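Local coordinates for protein kunitz-type conkunitzin-S1 (Conus striatus, PDB 6Q6C) that blocks voltage-activated potassium channels of the Shaker family with nanomolar potency, as a Kunitz-type toxin of cone snail venom, at residues Asp8-Ser13 against Gly41-Asn46. The protein carries 1 engineered substitution. Sequence-based numbering, arbitrary orientation.
Sequences DLPADS and GGNENN
The carboxamide of N43 lies between L9 and D12, which cover its two opposite faces: CB and CD1 of L9 rest on one, CB of D12 on the other, 3.6 Å from N43 ND2. The proline ring of P10 borders the nitrogen end, its CD 4.0 Å from N43 ND2. In its own plane the amide reaches for the backbone, N43 ND2 donating to P10 O at 2.8 Å in a nearly straight bond (164°) that also lies in the carbonyl plane. N45 follows suit one carbonyl earlier. Its ND2 gives a 2.9 Å bond to L9 O, within the N45 amide plane but tilted 21° from that of the carbonyl, while N45 OD1 accepts from Y25 N of strand 20-26, so both ends of this buried amide are held.

Here the Kunitz fold illustrates how two irregular segments can be joined without a sheet: the loop before strand 20-26 meets the one between strand 31-37 and helix 50-58, in a domain with two of the three disulfides usual in the family. A chi1 of 72° folds the N43 amide back over its own backbone, bringing N43 OD1 within 3.0 Å of N45 N in an Asx turn which, with the bond to P10 O, holds the amide's rotation from both ends. Water 2 joins D12 N to N43 OD1 and N45 O. Water 1 spans D12 O, N43 N and N46 ND2. D12 OD1 accepts a hydrogen bond from G14 N, just past the segment, and the carboxylate packs alongside G41 and G42, with D12 OD2 3.8 Å from G42 C.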
ATOM      1  N   ASP A   8      -5.984  -6.401   2.311  1.00 22.77           N
ATOM      2  CA  ASP A   8      -6.649  -6.989   1.117  1.00 25.68           C
ATOM      3  C   ASP A   8      -7.205  -5.900   0.204  1.00 22.67           C
ATOM      4  O   ASP A   8      -7.708  -6.282  -0.839  1.00 25.20           O
ATOM      5  CB  ASP A   8      -7.732  -7.962   1.555  1.00 31.75           C
ATOM      6  CG  ASP A   8      -7.168  -9.172   2.296  1.00 43.89           C
ATOM      7  OD1 ASP A   8      -5.956  -9.522   2.135  1.00 42.29           O
ATOM      8  OD2 ASP A   8      -7.899  -9.724   3.058  1.00 69.66           O
ATOM      9  N   LEU A   9      -7.021  -4.631   0.532  1.00 19.06           N
ATOM     10  CA  LEU A   9      -7.551  -3.579  -0.345  1.00 18.35           C
ATOM     11  C   LEU A   9      -6.700  -3.475  -1.608  1.00 18.38           C
ATOM     12  O   LEU A   9      -5.503  -3.704  -1.583  1.00 18.99           O
ATOM     13  CB  LEU A   9      -7.567  -2.245   0.392  1.00 19.30           C
ATOM     14  CG  LEU A   9      -8.535  -2.119   1.574  1.00 22.03           C
ATOM     15  CD1 LEU A   9      -8.263  -0.848   2.319  1.00 23.06           C
ATOM     16  CD2 LEU A   9      -9.988  -2.159   1.143  1.00 28.93           C
ATOM     17  N   PRO A  10      -7.291  -3.078  -2.739  1.00 18.97           N
ATOM     18  CA  PRO A  10      -6.526  -2.924  -3.980  1.00 19.73           C
ATOM     19  C   PRO A  10      -5.538  -1.782  -3.860  1.00 18.37           C
ATOM     20  O   PRO A  10      -5.787  -0.775  -3.185  1.00 20.51           O
ATOM     21  CB  PRO A  10      -7.612  -2.626  -5.035  1.00 21.22           C
ATOM     22  CG  PRO A  10      -8.780  -2.114  -4.266  1.00 27.13           C
ATOM     23  CD  PRO A  10      -8.700  -2.705  -2.879  1.00 22.74           C
ATOM     24  N   ALA A  11      -4.463  -1.846  -4.650  1.00 16.73           N
ATOM     25  CA  ALA A  11      -3.619  -0.660  -4.868  1.00 17.19           C
ATOM     26  C   ALA A  11      -4.506   0.447  -5.429  1.00 17.18           C
ATOM     27  O   ALA A  11      -5.175   0.222  -6.449  1.00 19.42           O
ATOM     28  CB  ALA A  11      -2.458  -1.012  -5.772  1.00 18.22           C
ATOM     29  N   ASP A  12      -4.353   1.674  -4.922  1.00 17.74           N
ATOM     30  CA  ASP A  12      -5.213   2.809  -5.324  1.00 17.24           C
ATOM     31  C   ASP A  12      -4.350   4.049  -5.481  1.00 18.40           C
ATOM     32  O   ASP A  12      -3.849   4.558  -4.496  1.00 18.37           O
ATOM     33  CB  ASP A  12      -6.326   3.004  -4.301  1.00 20.50           C
ATOM     34  CG  ASP A  12      -7.336   4.065  -4.598  1.00 23.76           C
ATOM     35  OD1 ASP A  12      -7.118   4.877  -5.475  1.00 23.81           O
ATOM     36  OD2 ASP A  12      -8.411   4.015  -3.916  1.00 30.33           O
ATOM     37  N   SER A  13      -4.154   4.507  -6.703  1.00 17.75           N
ATOM     38  CA  SER A  13      -3.282   5.686  -6.947  1.00 17.20           C
ATOM     39  C   SER A  13      -3.948   6.974  -6.472  1.00 18.25           C
ATOM     40  O   SER A  13      -3.231   7.994  -6.411  1.00 20.16           O
ATOM     41  CB  SER A  13      -2.908   5.789  -8.400  1.00 19.73           C
ATOM     42  OG  SER A  13      -4.049   5.961  -9.199  1.00 24.84           O
ATOM     43  N   GLY A  41      -6.755  10.801  -1.664  1.00 27.58           N
ATOM     44  CA  GLY A  41      -7.852   9.953  -2.138  1.00 27.58           C
ATOM     45  C   GLY A  41      -7.474   8.504  -2.300  1.00 32.10           C
ATOM     46  O   GLY A  41      -8.172   7.723  -3.034  1.00 41.29           O
ATOM     47  N   GLY A  42      -6.510   8.054  -1.544  1.00 33.75           N
ATOM     48  CA  GLY A  42      -6.247   6.610  -1.680  1.00 32.22           C
ATOM     49  C   GLY A  42      -7.121   5.719  -0.807  1.00 25.31           C
ATOM     50  O   GLY A  42      -8.278   5.987  -0.469  1.00 29.67           O
ATOM     51  N   ASN A  43      -6.527   4.599  -0.436  1.00 20.13           N
ATOM     52  CA  ASN A  43      -7.065   3.740   0.629  1.00 20.62           C
ATOM     53  C   ASN A  43      -5.951   3.391   1.600  1.00 21.23           C
ATOM     54  O   ASN A  43      -4.855   3.886   1.470  1.00 21.57           O
ATOM     55  CB  ASN A  43      -7.814   2.598   0.009  1.00 19.79           C
ATOM     56  CG  ASN A  43      -6.932   1.561  -0.654  1.00 19.22           C
ATOM     57  OD1 ASN A  43      -5.762   1.376  -0.286  1.00 19.71           O
ATOM     58  ND2 ASN A  43      -7.520   0.872  -1.636  1.00 21.19           N
ATOM     59  N   GLU A  44      -6.282   2.608   2.605  1.00 20.47           N
ATOM     60  CA  GLU A  44      -5.354   2.326   3.724  1.00 21.90           C
ATOM     61  C   GLU A  44      -4.235   1.356   3.332  1.00 18.88           C
ATOM     62  O   GLU A  44      -3.330   1.199   4.111  1.00 20.04           O
ATOM     63  CB  GLU A  44      -6.180   1.801   4.881  1.00 24.97           C
ATOM     64  CG  GLU A  44      -6.960   2.901   5.582  1.00 30.49           C
ATOM     65  CD  GLU A  44      -8.005   2.276   6.495  1.00 44.09           C
ATOM     66  OE1 GLU A  44      -8.468   1.128   6.222  1.00 58.01           O
ATOM     67  OE2 GLU A  44      -8.354   2.914   7.472  1.00 69.82           O
ATOM     68  N   ASN A  45      -4.283   0.692   2.179  1.00 19.74           N
ATOM     69  CA  ASN A  45      -3.208  -0.226   1.770  1.00 18.12           C
ATOM     70  C   ASN A  45      -2.100   0.596   1.108  1.00 18.01           C
ATOM     71  O   ASN A  45      -1.944   0.562  -0.103  1.00 18.15           O
ATOM     72  CB  ASN A  45      -3.729  -1.344   0.900  1.00 17.86           C
ATOM     73  CG  ASN A  45      -2.692  -2.407   0.693  1.00 18.71           C
ATOM     74  OD1 ASN A  45      -1.586  -2.339   1.211  1.00 17.11           O
ATOM     75  ND2 ASN A  45      -3.039  -3.383  -0.126  1.00 17.88           N
ATOM     76  N   ASN A  46      -1.489   1.460   1.896  1.00 19.08           N
ATOM     77  CA  ASN A  46      -0.651   2.563   1.374  1.00 17.66           C
ATOM     78  C   ASN A  46       0.356   2.882   2.449  1.00 17.65           C
ATOM     79  O   ASN A  46      -0.054   3.415   3.484  1.00 21.08           O
ATOM     80  CB  ASN A  46      -1.584   3.716   1.013  1.00 18.05           C
ATOM     81  CG  ASN A  46      -0.835   4.902   0.447  1.00 19.16           C
ATOM     82  OD1 ASN A  46       0.307   5.103   0.780  1.00 21.87           O
ATOM     83  ND2 ASN A  46      -1.478   5.607  -0.480  1.00 19.46           N
TER
HETATM   84  O   HOH W   1      -3.866   4.310  -1.737  1.00 18.22           O
HETATM   85  O   HOH W   2      -3.575   1.563  -2.071  1.00 19.07           O